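Local coordinates for protein PsaG (Dunaliella salina, PDB 6SL5) that is a photosystem I subunit that binds chlorophyll a and beta-carotene beside its membrane helices and probably takes part in attaching the peripheral antenna to the core, at residues Val5-Ser10 against Gly77-Tyr82; Ser13-Gly18 against His73-His78; Leu17-Phe22 against Glu60-Asp65. All blocks are in the same frame, centred on the assembly; numbering follows the deposited sequence.

Contact 1 (Val5-Ser10 against Gly77-Tyr82). With BCR (beta-carotene), chain B.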
loop_
_atom_site.group_PDB
_atom_site.type_symbol
_atom_site.label_atom_id
_atom_site.label_comp_id
_atom_site.label_asym_id
_atom_site.label_seq_id
_atom_site.Cartn_x
_atom_site.Cartn_y
_atom_site.Cartn_z
ATOM N N VAL H 5 21.023 -31.809 -62.010
ATOM C CA VAL H 5 21.798 -30.642 -62.530
ATOM C C VAL H 5 21.636 -29.418 -61.618
ATOM O O VAL H 5 22.435 -28.475 -61.777
ATOM C CB VAL H 5 21.424 -30.307 -63.987
ATOM C CG1 VAL H 5 21.472 -31.538 -64.879
ATOM C CG2 VAL H 5 20.069 -29.625 -64.082
ATOM N N ALA H 6 20.649 -29.409 -60.715
ATOM C CA ALA H 6 20.499 -28.230 -59.860
ATOM C C ALA H 6 21.257 -28.322 -58.546
ATOM O O ALA H 6 21.529 -27.299 -57.925
ATOM C CB ALA H 6 19.027 -27.989 -59.548
ATOM N N ILE H 7 21.492 -29.549 -58.073
ATOM C CA ILE H 7 22.218 -29.748 -56.783
ATOM C C ILE H 7 23.630 -30.240 -57.107
ATOM O O ILE H 7 24.482 -30.241 -56.199
ATOM C CB ILE H 7 21.472 -30.736 -55.864
ATOM C CG1 ILE H 7 22.131 -30.832 -54.485
ATOM C CG2 ILE H 7 21.355 -32.098 -56.524
ATOM C CD1 ILE H 7 21.283 -31.534 -53.450
ATOM N N GLY H 8 23.843 -30.668 -58.354
ATOM C CA GLY H 8 25.176 -31.134 -58.782
ATOM C C GLY H 8 25.987 -29.946 -59.262
ATOM O O GLY H 8 27.158 -29.817 -58.859
ATOM N N GLY H 9 25.356 -29.098 -60.082
ATOM C CA GLY H 9 25.965 -27.876 -60.584
ATOM C C GLY H 9 26.085 -26.825 -59.530
ATOM O O GLY H 9 26.733 -25.791 -59.703
ATOM N N SER H 10 25.448 -27.109 -58.426
ATOM C CA SER H 10 25.457 -26.330 -57.227
ATOM C C SER H 10 26.649 -26.616 -56.374
ATOM O O SER H 10 27.300 -25.695 -55.862
ATOM C CB SER H 10 24.344 -26.751 -56.357
ATOM O OG SER H 10 24.547 -25.926 -55.266
ATOM N N GLY H 77 26.846 -25.794 -49.198
ATOM C CA GLY H 77 26.260 -24.755 -49.993
ATOM C C GLY H 77 25.429 -25.364 -51.095
ATOM O O GLY H 77 24.508 -24.719 -51.588
ATOM N N HIS H 78 25.741 -26.621 -51.385
ATOM C CA HIS H 78 25.117 -27.430 -52.460
ATOM C C HIS H 78 23.636 -27.674 -52.172
ATOM O O HIS H 78 22.864 -27.857 -53.132
ATOM C CB HIS H 78 26.011 -28.667 -52.627
ATOM C CG HIS H 78 25.546 -30.044 -52.291
ATOM N ND1 HIS H 78 26.058 -30.742 -51.212
ATOM C CD2 HIS H 78 24.797 -30.927 -52.984
ATOM C CE1 HIS H 78 25.571 -31.967 -51.206
ATOM N NE2 HIS H 78 24.771 -32.095 -52.271
ATOM N N VAL H 79 23.270 -27.673 -50.886
ATOM C CA VAL H 79 21.971 -28.007 -50.448
ATOM C C VAL H 79 21.395 -26.843 -49.684
ATOM O O VAL H 79 20.175 -26.679 -49.636
ATOM C CB VAL H 79 22.036 -29.297 -49.622
ATOM C CG1 VAL H 79 20.833 -29.863 -49.606
ATOM C CG2 VAL H 79 22.714 -30.359 -50.382
ATOM N N PHE H 80 22.239 -25.984 -49.159
ATOM C CA PHE H 80 21.733 -24.818 -48.489
ATOM C C PHE H 80 21.317 -23.766 -49.509
ATOM O O PHE H 80 20.243 -23.168 -49.390
ATOM C CB PHE H 80 22.800 -24.295 -47.536
ATOM C CG PHE H 80 22.616 -22.887 -47.175
ATOM C CD1 PHE H 80 23.430 -21.905 -47.712
ATOM C CD2 PHE H 80 21.614 -22.531 -46.304
ATOM C CE1 PHE H 80 23.241 -20.583 -47.373
ATOM C CE2 PHE H 80 21.435 -21.215 -45.953
ATOM C CZ PHE H 80 22.236 -20.240 -46.491
ATOM N N GLY H 81 22.147 -23.535 -50.530
ATOM C CA GLY H 81 21.869 -22.531 -51.526
ATOM C C GLY H 81 21.223 -22.990 -52.810
ATOM O O GLY H 81 20.696 -22.156 -53.548
ATOM N N TYR H 82 21.235 -24.272 -53.122
ATOM C CA TYR H 82 20.576 -24.672 -54.350
ATOM C C TYR H 82 19.616 -25.815 -54.222
ATOM O O TYR H 82 19.016 -26.180 -55.233
ATOM C CB TYR H 82 21.545 -25.089 -55.422
ATOM C CG TYR H 82 22.150 -24.146 -56.433
ATOM C CD1 TYR H 82 21.708 -24.166 -57.744
ATOM C CD2 TYR H 82 23.261 -23.366 -56.128
ATOM C CE1 TYR H 82 22.294 -23.390 -58.711
ATOM C CE2 TYR H 82 23.865 -22.583 -57.089
ATOM C CZ TYR H 82 23.370 -22.597 -58.380
ATOM O OH TYR H 82 23.950 -21.820 -59.349
HETATM C C1 BCR B . 41.098 -33.536 -56.728
HETATM C C2 BCR B . 42.263 -33.808 -55.787
HETATM C C3 BCR B . 42.436 -35.303 -55.552
HETATM C C4 BCR B . 41.150 -35.924 -55.022
HETATM C C5 BCR B . 39.919 -35.448 -55.753
HETATM C C6 BCR B . 39.858 -34.187 -56.169
HETATM C C7 BCR B . 38.600 -33.413 -56.110
HETATM C C8 BCR B . 37.722 -33.498 -55.121
HETATM C C9 BCR B . 36.478 -32.748 -55.018
HETATM C C10 BCR B . 35.637 -32.741 -53.826
HETATM C C11 BCR B . 34.290 -32.956 -53.409
HETATM C C33 BCR B . 38.783 -36.390 -56.014
HETATM C C31 BCR B . 41.378 -34.147 -58.094
HETATM C C32 BCR B . 40.846 -32.041 -56.856
HETATM C C34 BCR B . 36.035 -31.952 -56.208
HETATM C C12 BCR B . 33.108 -33.076 -53.149
HETATM C C13 BCR B . 31.771 -33.077 -53.641
HETATM C C14 BCR B . 30.617 -33.005 -52.909
HETATM C C15 BCR B . 30.387 -32.932 -51.495
HETATM C C16 BCR B . 29.527 -32.618 -50.493
HETATM C C17 BCR B . 29.800 -32.776 -49.233
HETATM C C18 BCR B . 28.921 -32.802 -48.200
HETATM C C19 BCR B . 27.464 -32.637 -48.406
HETATM C C20 BCR B . 26.235 -32.468 -47.908
HETATM C C21 BCR B . 24.808 -32.319 -47.856
HETATM C C22 BCR B . 24.031 -32.245 -46.748
HETATM C C23 BCR B . 22.561 -32.111 -46.862
HETATM C C24 BCR B . 21.709 -31.084 -46.170
HETATM C C25 BCR B . 20.241 -31.063 -46.363
HETATM C C26 BCR B . 19.594 -32.122 -46.841
HETATM C C27 BCR B . 18.613 -31.885 -47.964
HETATM C C28 BCR B . 17.660 -30.778 -47.535
HETATM C C29 BCR B . 18.440 -29.523 -47.161
HETATM C C30 BCR B . 19.431 -29.807 -46.035
HETATM C C35 BCR B . 31.617 -33.147 -55.132
HETATM C C36 BCR B . 29.435 -33.018 -46.808
HETATM C C37 BCR B . 24.657 -32.317 -45.389
HETATM C C38 BCR B . 19.784 -33.515 -46.313
HETATM C C39 BCR B . 18.673 -30.029 -44.731
HETATM C C40 BCR B . 20.375 -28.617 -45.927
#
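Tyr82 lays one face of its ring against Ser10, whose CA stands 3.8 Å above the ring plane, offset toward the rim. The backbone of Ala6, one turn earlier, comes to the same ring obliquely through its carbonyl oxygen. A flat, broad side chain suits this place because the ring lies flat across helix 3-20, over the small Ser10 and the backbone of Ala6. Ser10 also reaches the other segment with its hydroxyl: OG, opposite the backbone N about the CA-CB bond (chi1 178°), gives a weak hydrogen bond to His78 O at 3.3 Å. Next to it Ile7 is extended (chi2 167°), and its CD1 meets Val79 CG2 at 3.6 Å, a purely apolar touch between branched chains. Helix 3-20 and helix 77-80 with the turn after it, running roughly antiparallel, are joined here, as expected for the helical hairpin of PsaG, with the serine allowing a CA-CA approach of 4.9 Å between Ser10 and His78. Val79 CG2 lies over one face of the His78 ring, while beta-carotene comes to the ring's edge, its C20 lying 3.4 Å from His78 CE1. The other branch of Val79 also leans on the carotene, CG1 to C27 being 3.4 Å. Both residues line that carotene's pocket, and Ile7 and His78 border a chlorophyll a as well. In the next shell, His78 ND1 has Ala75 as its partner. Thr11 OG1 bonds to Ile7 O, and Phe83 packs on the Ile7 side chain from helix 83-86.

Contact 2 (Ser13-Gly18 against His73-His78). With BCR (beta-carotene), chain C.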
loop_
_atom_site.group_PDB
_atom_site.type_symbol
_atom_site.label_atom_id
_atom_site.label_comp_id
_atom_site.label_asym_id
_atom_site.label_seq_id
_atom_site.Cartn_x
_atom_site.Cartn_y
_atom_site.Cartn_z
ATOM N N SER H 13 29.894 -25.553 -57.987
ATOM C CA SER H 13 30.051 -24.099 -58.015
ATOM C C SER H 13 30.358 -23.556 -56.630
ATOM O O SER H 13 31.213 -22.678 -56.483
ATOM C CB SER H 13 28.815 -23.429 -58.611
ATOM O OG SER H 13 27.637 -23.840 -57.947
ATOM N N PHE H 14 29.709 -24.100 -55.604
ATOM C CA PHE H 14 29.987 -23.658 -54.246
ATOM C C PHE H 14 31.387 -24.091 -53.810
ATOM O O PHE H 14 32.098 -23.329 -53.138
ATOM C CB PHE H 14 28.886 -24.165 -53.311
ATOM C CG PHE H 14 27.750 -23.192 -53.159
ATOM C CD1 PHE H 14 27.935 -22.046 -52.416
ATOM C CD2 PHE H 14 26.518 -23.397 -53.773
ATOM C CE1 PHE H 14 26.924 -21.135 -52.262
ATOM C CE2 PHE H 14 25.491 -22.468 -53.621
ATOM C CZ PHE H 14 25.701 -21.339 -52.864
ATOM N N LEU H 15 31.829 -25.279 -54.245
ATOM C CA LEU H 15 33.167 -25.768 -53.909
ATOM C C LEU H 15 34.256 -24.969 -54.611
ATOM O O LEU H 15 35.221 -24.543 -53.971
ATOM C CB LEU H 15 33.322 -27.240 -54.284
ATOM C CG LEU H 15 32.497 -28.319 -53.591
ATOM C CD1 LEU H 15 32.681 -29.695 -54.193
ATOM C CD2 LEU H 15 32.907 -28.332 -52.208
ATOM N N ALA H 16 34.127 -24.777 -55.929
ATOM C CA ALA H 16 35.110 -24.019 -56.699
ATOM C C ALA H 16 35.143 -22.571 -56.263
ATOM O O ALA H 16 36.213 -21.955 -56.275
ATOM C CB ALA H 16 34.817 -24.116 -58.196
ATOM N N LEU H 17 33.994 -22.028 -55.851
ATOM C CA LEU H 17 33.940 -20.668 -55.344
ATOM C C LEU H 17 34.751 -20.571 -54.060
ATOM O O LEU H 17 35.668 -19.744 -53.951
ATOM C CB LEU H 17 32.476 -20.277 -55.112
ATOM C CG LEU H 17 32.033 -18.829 -55.266
ATOM C CD1 LEU H 17 32.557 -18.264 -56.563
ATOM C CD2 LEU H 17 30.517 -18.755 -55.235
ATOM N N GLY H 18 34.465 -21.462 -53.106
ATOM C CA GLY H 18 35.180 -21.484 -51.840
ATOM C C GLY H 18 36.641 -21.881 -51.932
ATOM O O GLY H 18 37.399 -21.596 -51.002
ATOM N N HIS H 73 32.477 -28.889 -45.509
ATOM C CA HIS H 73 31.762 -27.840 -44.819
ATOM C C HIS H 73 31.164 -26.900 -45.847
ATOM O O HIS H 73 29.944 -26.817 -45.960
ATOM C CB HIS H 73 32.674 -27.102 -43.850
ATOM C CG HIS H 73 31.955 -26.052 -43.089
ATOM N ND1 HIS H 73 30.776 -26.294 -42.419
ATOM C CD2 HIS H 73 32.257 -24.759 -42.876
ATOM C CE1 HIS H 73 30.393 -25.187 -41.812
ATOM N NE2 HIS H 73 31.256 -24.235 -42.103
ATOM N N ALA H 74 32.012 -26.252 -46.657
ATOM C CA ALA H 74 31.627 -25.345 -47.733
ATOM C C ALA H 74 30.766 -26.019 -48.789
ATOM O O ALA H 74 30.153 -25.312 -49.611
ATOM C CB ALA H 74 32.888 -24.811 -48.419
ATOM N N ALA H 75 30.763 -27.362 -48.792
ATOM C CA ALA H 75 30.012 -28.195 -49.709
ATOM C C ALA H 75 28.557 -28.254 -49.372
ATOM O O ALA H 75 27.763 -28.645 -50.229
ATOM C CB ALA H 75 30.537 -29.595 -49.719
ATOM N N LEU H 76 28.193 -27.808 -48.179
ATOM C CA LEU H 76 26.815 -27.726 -47.746
ATOM C C LEU H 76 26.098 -26.608 -48.450
ATOM O O LEU H 76 24.879 -26.495 -48.320
ATOM C CB LEU H 76 26.734 -27.510 -46.244
ATOM C CG LEU H 76 26.448 -28.688 -45.340
ATOM C CD1 LEU H 76 25.056 -29.182 -45.645
ATOM C CD2 LEU H 76 27.467 -29.789 -45.497
ATOM N N GLY H 77 26.846 -25.794 -49.198
ATOM C CA GLY H 77 26.260 -24.755 -49.993
ATOM C C GLY H 77 25.429 -25.364 -51.095
ATOM O O GLY H 77 24.508 -24.719 -51.588
ATOM N N HIS H 78 25.741 -26.621 -51.385
ATOM C CA HIS H 78 25.117 -27.430 -52.460
ATOM C C HIS H 78 23.636 -27.674 -52.172
ATOM O O HIS H 78 22.864 -27.857 -53.132
ATOM C CB HIS H 78 26.011 -28.667 -52.627
ATOM C CG HIS H 78 25.546 -30.044 -52.291
ATOM N ND1 HIS H 78 26.058 -30.742 -51.212
ATOM C CD2 HIS H 78 24.797 -30.927 -52.984
ATOM C CE1 HIS H 78 25.571 -31.967 -51.206
ATOM N NE2 HIS H 78 24.771 -32.095 -52.271
HETATM C C1 BCR C . 14.626 -38.147 -41.419
HETATM C C2 BCR C . 13.766 -39.393 -41.349
HETATM C C3 BCR C . 13.532 -39.977 -42.732
HETATM C C4 BCR C . 12.749 -38.969 -43.542
HETATM C C5 BCR C . 13.337 -37.584 -43.468
HETATM C C6 BCR C . 14.117 -37.162 -42.460
HETATM C C7 BCR C . 14.432 -35.710 -42.339
HETATM C C8 BCR C . 15.596 -35.122 -42.611
HETATM C C9 BCR C . 15.888 -33.698 -42.488
HETATM C C10 BCR C . 17.068 -33.241 -41.774
HETATM C C11 BCR C . 18.177 -32.350 -41.778
HETATM C C33 BCR C . 12.978 -36.678 -44.591
HETATM C C31 BCR C . 15.995 -38.601 -41.822
HETATM C C32 BCR C . 14.758 -37.487 -40.062
HETATM C C34 BCR C . 14.970 -32.686 -43.098
HETATM C C12 BCR C . 19.150 -31.625 -41.740
HETATM C C13 BCR C . 19.899 -30.422 -41.867
HETATM C C14 BCR C . 21.252 -30.545 -41.904
HETATM C C15 BCR C . 22.227 -29.503 -42.026
HETATM C C16 BCR C . 23.519 -29.192 -42.270
HETATM C C17 BCR C . 23.988 -27.982 -42.262
HETATM C C18 BCR C . 25.274 -27.615 -42.065
HETATM C C19 BCR C . 25.704 -26.200 -42.060
HETATM C C20 BCR C . 26.569 -25.253 -42.413
HETATM C C21 BCR C . 27.325 -24.040 -42.538
HETATM C C22 BCR C . 28.065 -23.651 -43.595
HETATM C C23 BCR C . 28.896 -22.443 -43.705
HETATM C C24 BCR C . 29.976 -22.222 -44.736
HETATM C C25 BCR C . 30.820 -21.019 -44.870
HETATM C C26 BCR C . 30.259 -19.824 -45.048
HETATM C C27 BCR C . 30.917 -18.605 -44.459
HETATM C C28 BCR C . 32.441 -18.685 -44.576
HETATM C C29 BCR C . 32.965 -19.855 -45.397
HETATM C C30 BCR C . 32.349 -21.140 -44.892
HETATM C C35 BCR C . 19.228 -29.081 -41.925
HETATM C C36 BCR C . 26.292 -28.677 -41.761
HETATM C C37 BCR C . 28.050 -24.497 -44.799
HETATM C C38 BCR C . 29.004 -19.609 -45.842
HETATM C C39 BCR C . 32.926 -21.478 -43.541
HETATM C C40 BCR C . 32.752 -22.240 -45.847
#
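Phe14 turns the face of its ring to the backbone of Gly77 in a CH-pi contact, with Gly77 CA 3.9 Å from the ring centroid and only 15° off the normal. The Gly77 carbonyl lies over this face too. Glycine suits the position because a CB here would run into Phe14 CD1. One residue on, Leu15 keeps its CG opposite the carbonyl carbon (chi1 -65°) and sends CD2 to Ala75 CB at 3.7 Å, a methyl-to-methyl contact that a small alanine permits between close backbones. Replacing Phe14 with an alanine would probably open a gap over Gly77 and leave its CA without the aromatic face. Away from helix 3-20, a second beta-carotene follows the other side of segment 73-78: its C37 methyl lies over one face of the His73 ring, and Leu76 CG is 3.6 Å from C36. The imidazole of His78 is held by ND1, which donates to Ala75 O at 2.9 Å with an N-H...O angle of 138°, the acceptor lying in the ring plane. His78 N reaches the same oxygen from the opposite face of the Ala75 carbonyl plane. With ND1 as the donor, NE2 is likely to carry the imidazole lone pair, consistent with the place of His78 in a chlorophyll a pocket.

Contact 3 (Leu17-Phe22 against Glu60-Asp65). With CLA (chlorophyll a), chain D.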
loop_
_atom_site.group_PDB
_atom_site.type_symbol
_atom_site.label_atom_id
_atom_site.label_comp_id
_atom_site.label_asym_id
_atom_site.label_seq_id
_atom_site.Cartn_x
_atom_site.Cartn_y
_atom_site.Cartn_z
ATOM N N LEU H 17 33.994 -22.028 -55.851
ATOM C CA LEU H 17 33.940 -20.668 -55.344
ATOM C C LEU H 17 34.751 -20.571 -54.060
ATOM O O LEU H 17 35.668 -19.744 -53.951
ATOM C CB LEU H 17 32.476 -20.277 -55.112
ATOM C CG LEU H 17 32.033 -18.829 -55.266
ATOM C CD1 LEU H 17 32.557 -18.264 -56.563
ATOM C CD2 LEU H 17 30.517 -18.755 -55.235
ATOM N N GLY H 18 34.465 -21.462 -53.106
ATOM C CA GLY H 18 35.180 -21.484 -51.840
ATOM C C GLY H 18 36.641 -21.881 -51.932
ATOM O O GLY H 18 37.399 -21.596 -51.002
ATOM N N ARG H 19 37.044 -22.501 -53.047
ATOM C CA ARG H 19 38.447 -22.988 -53.191
ATOM C C ARG H 19 39.295 -22.061 -54.073
ATOM O O ARG H 19 40.533 -22.114 -53.943
ATOM C CB ARG H 19 38.463 -24.429 -53.712
ATOM C CG ARG H 19 39.850 -25.052 -53.788
ATOM C CD ARG H 19 40.638 -24.600 -55.003
ATOM N NE ARG H 19 41.925 -25.274 -55.106
ATOM C CZ ARG H 19 43.084 -24.745 -54.731
ATOM N NH1 ARG H 19 43.123 -23.523 -54.228
ATOM N NH2 ARG H 19 44.201 -25.438 -54.864
ATOM N N PHE H 20 38.669 -21.271 -54.951
ATOM C CA PHE H 20 39.414 -20.385 -55.824
ATOM C C PHE H 20 39.308 -18.908 -55.494
ATOM O O PHE H 20 40.276 -18.183 -55.731
ATOM C CB PHE H 20 38.955 -20.574 -57.273
ATOM C CG PHE H 20 39.503 -21.799 -57.933
ATOM C CD1 PHE H 20 38.724 -22.520 -58.817
ATOM C CD2 PHE H 20 40.805 -22.208 -57.702
ATOM C CE1 PHE H 20 39.217 -23.640 -59.443
ATOM C CE2 PHE H 20 41.310 -23.328 -58.329
ATOM C CZ PHE H 20 40.510 -24.044 -59.193
ATOM N N VAL H 21 38.184 -18.412 -54.982
ATOM C CA VAL H 21 38.079 -16.981 -54.742
ATOM C C VAL H 21 37.741 -16.611 -53.300
ATOM O O VAL H 21 37.983 -15.460 -52.901
ATOM C CB VAL H 21 37.064 -16.353 -55.726
ATOM C CG1 VAL H 21 35.642 -16.536 -55.261
ATOM C CG2 VAL H 21 37.380 -14.890 -56.020
ATOM N N PHE H 22 37.218 -17.517 -52.475
ATOM C CA PHE H 22 36.885 -17.170 -51.097
ATOM C C PHE H 22 37.751 -17.879 -50.076
ATOM O O PHE H 22 37.489 -17.772 -48.876
ATOM C CB PHE H 22 35.415 -17.456 -50.816
ATOM C CG PHE H 22 34.501 -16.491 -51.474
ATOM C CD1 PHE H 22 34.600 -15.138 -51.192
ATOM C CD2 PHE H 22 33.568 -16.916 -52.399
ATOM C CE1 PHE H 22 33.776 -14.231 -51.802
ATOM C CE2 PHE H 22 32.749 -16.010 -53.027
ATOM C CZ PHE H 22 32.843 -14.669 -52.714
ATOM N N GLU H 60 48.762 -29.105 -44.637
ATOM C CA GLU H 60 48.649 -28.831 -46.062
ATOM C C GLU H 60 48.766 -30.109 -46.880
ATOM O O GLU H 60 49.742 -30.860 -46.747
ATOM C CB GLU H 60 49.741 -27.828 -46.467
ATOM C CG GLU H 60 49.806 -26.529 -45.618
ATOM C CD GLU H 60 50.605 -26.657 -44.317
ATOM O OE1 GLU H 60 50.592 -25.706 -43.508
ATOM O OE2 GLU H 60 51.215 -27.725 -44.094
ATOM N N THR H 61 47.740 -30.375 -47.692
ATOM C CA THR H 61 47.688 -31.578 -48.567
ATOM C C THR H 61 47.541 -31.096 -50.013
ATOM O O THR H 61 48.124 -31.727 -50.918
ATOM C CB THR H 61 46.523 -32.487 -48.159
ATOM O OG1 THR H 61 46.551 -32.627 -46.738
ATOM C CG2 THR H 61 46.590 -33.852 -48.812
ATOM N N LYS H 62 46.833 -29.977 -50.187
ATOM C CA LYS H 62 46.597 -29.334 -51.506
ATOM C C LYS H 62 47.609 -28.191 -51.655
ATOM O O LYS H 62 48.756 -28.360 -51.196
ATOM C CB LYS H 62 45.152 -28.826 -51.575
ATOM C CG LYS H 62 44.512 -28.752 -52.955
ATOM C CD LYS H 62 43.150 -28.095 -52.910
ATOM C CE LYS H 62 43.124 -26.870 -52.021
ATOM N NZ LYS H 62 41.745 -26.526 -51.601
ATOM N N SER H 63 47.217 -27.092 -52.303
ATOM C CA SER H 63 48.134 -25.937 -52.489
ATOM C C SER H 63 47.403 -24.629 -52.162
ATOM O O SER H 63 46.155 -24.627 -52.187
ATOM C CB SER H 63 48.713 -25.923 -53.880
ATOM O OG SER H 63 49.328 -27.166 -54.180
ATOM N N LYS H 64 48.160 -23.583 -51.815
ATOM C CA LYS H 64 47.585 -22.248 -51.490
ATOM C C LYS H 64 46.524 -22.378 -50.389
ATOM O O LYS H 64 45.422 -21.820 -50.586
ATOM C CB LYS H 64 47.016 -21.578 -52.744
ATOM C CG LYS H 64 46.695 -20.097 -52.595
ATOM C CD LYS H 64 45.699 -19.596 -53.616
ATOM C CE LYS H 64 44.309 -20.161 -53.408
ATOM N NZ LYS H 64 43.307 -19.492 -54.272
ATOM N N ASP H 65 46.844 -23.127 -49.324
ATOM C CA ASP H 65 45.984 -23.372 -48.126
ATOM C C ASP H 65 44.830 -24.326 -48.466
ATOM O O ASP H 65 43.816 -23.869 -49.030
ATOM C CB ASP H 65 45.590 -22.082 -47.395
ATOM C CG ASP H 65 44.923 -22.324 -46.050
ATOM O OD1 ASP H 65 45.436 -21.804 -45.041
ATOM O OD2 ASP H 65 43.891 -23.025 -46.027
HETATM MG MG CLA D . 43.250 -29.920 -55.847
HETATM C CHA CLA D . 44.640 -32.173 -53.609
HETATM C CHB CLA D . 40.218 -30.134 -54.245
HETATM C CHC CLA D . 42.087 -27.742 -58.019
HETATM C CHD CLA D . 46.409 -29.757 -57.489
HETATM N NA CLA D . 42.490 -31.040 -54.099
HETATM C C1A CLA D . 43.187 -31.880 -53.335
HETATM C C2A CLA D . 42.358 -32.463 -52.225
HETATM C C3A CLA D . 40.984 -31.805 -52.449
HETATM C C4A CLA D . 41.214 -30.940 -53.659
HETATM C CMA CLA D . 39.711 -32.635 -52.331
HETATM C CAA CLA D . 42.916 -32.033 -50.876
HETATM C CBA CLA D . 43.286 -33.240 -50.025
HETATM C CGA CLA D . 42.829 -32.999 -48.607
HETATM O O1A CLA D . 43.333 -32.098 -47.957
HETATM O O2A CLA D . 41.891 -33.778 -48.104
HETATM N NB CLA D . 41.425 -29.061 -56.091
HETATM C C1B CLA D . 40.291 -29.274 -55.361
HETATM C C2B CLA D . 39.216 -28.473 -55.901
HETATM C C3B CLA D . 39.758 -27.806 -56.965
HETATM C C4B CLA D . 41.162 -28.191 -57.074
HETATM C CMB CLA D . 37.797 -28.397 -55.404
HETATM C CAB CLA D . 39.075 -26.857 -57.871
HETATM C CBB CLA D . 37.574 -26.710 -57.818
HETATM N NC CLA D . 44.123 -28.905 -57.471
HETATM C C1C CLA D . 43.448 -28.062 -58.244
HETATM C C2C CLA D . 44.271 -27.507 -59.347
HETATM C C3C CLA D . 45.498 -28.082 -59.171
HETATM C C4C CLA D . 45.395 -28.953 -58.004
HETATM C CMC CLA D . 43.839 -26.528 -60.407
HETATM C CAC CLA D . 46.723 -27.867 -60.028
HETATM C CBC CLA D . 46.553 -28.602 -61.339
HETATM N ND CLA D . 45.073 -30.692 -55.689
HETATM C C1D CLA D . 46.261 -30.589 -56.354
HETATM C C2D CLA D . 47.301 -31.427 -55.768
HETATM C C3D CLA D . 46.651 -32.035 -54.700
HETATM C C4D CLA D . 45.331 -31.590 -54.663
HETATM C CMD CLA D . 48.748 -31.690 -56.093
HETATM C CAD CLA D . 46.866 -32.968 -53.613
HETATM O OBD CLA D . 47.821 -33.721 -53.513
HETATM C CBD CLA D . 45.577 -33.087 -52.853
HETATM C CGD CLA D . 45.075 -34.499 -52.932
HETATM O O1D CLA D . 45.377 -35.219 -53.869
HETATM O O2D CLA D . 44.283 -34.977 -51.975
HETATM C CED CLA D . 44.762 -36.127 -51.280
HETATM C C1 CLA D . 40.796 -34.227 -48.959
#
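Arg19 presents one face of its guanidinium to the chain of Lys62, whose CE rides 3.3 Å above that plane, offset toward the rim. The two side chains come from opposite directions. Lys62 lays its methylenes CG and CD over the chlorophyll a macrocycle near the magnesium, CD lying 3.2 Å from the ring nitrogen NA, and then bends at chi3 (43°), so that NZ leaves the macrocycle for Arg19. Lysine suits this path: its apolar methylenes lie on the macrocycle and its charged end is carried off it. Arg19 meets the same pigment edge-on, NE being 3.6 Å from C4B, and NH2 gives a weak hydrogen bond to Ser63 O at 3.4 Å. Lys64 CE lies at the guanidinium edge, in its plane, and NZ faces the carbonyl of Phe20, 3.6 Å from its O, where the end of helix 3-20 would be expected to favour a positive charge. Arg19 NE and Lys62 NZ are 3.7 Å apart, so these like charges probably cost something. Nearby, Asp65 is taken up by a salt bridge to Arg27. Phe20 adds its ring, CZ lying 3.4 Å from CAB of the vinyl group, and Thr61 flanks the propionate arm. Helix end and loop together line a chlorophyll a site.

Overall arrangement
All three contacts draw on helix 3-20, taken in order along its length: contact 1 near its start, contact 2 further on, contact 3 at its end. Contacts 1 and 2 pair it with the region round helix 77-80, share Gly77 and His78, have centres about 9 Å apart and touch where Tyr82 packs on Phe14. Contact 3 instead joins the helix to the loop before helix 70-73; its centre is about 12 Å from that of contact 2 and about 20 Å from that of contact 1, and contacts 2 and 3 share Leu17 and Gly18. In sequence, contact 3 spans the shortest separation and contact 1 the longest, as in a hairpin, whose length is lined with carotenoid and chlorophyll sites.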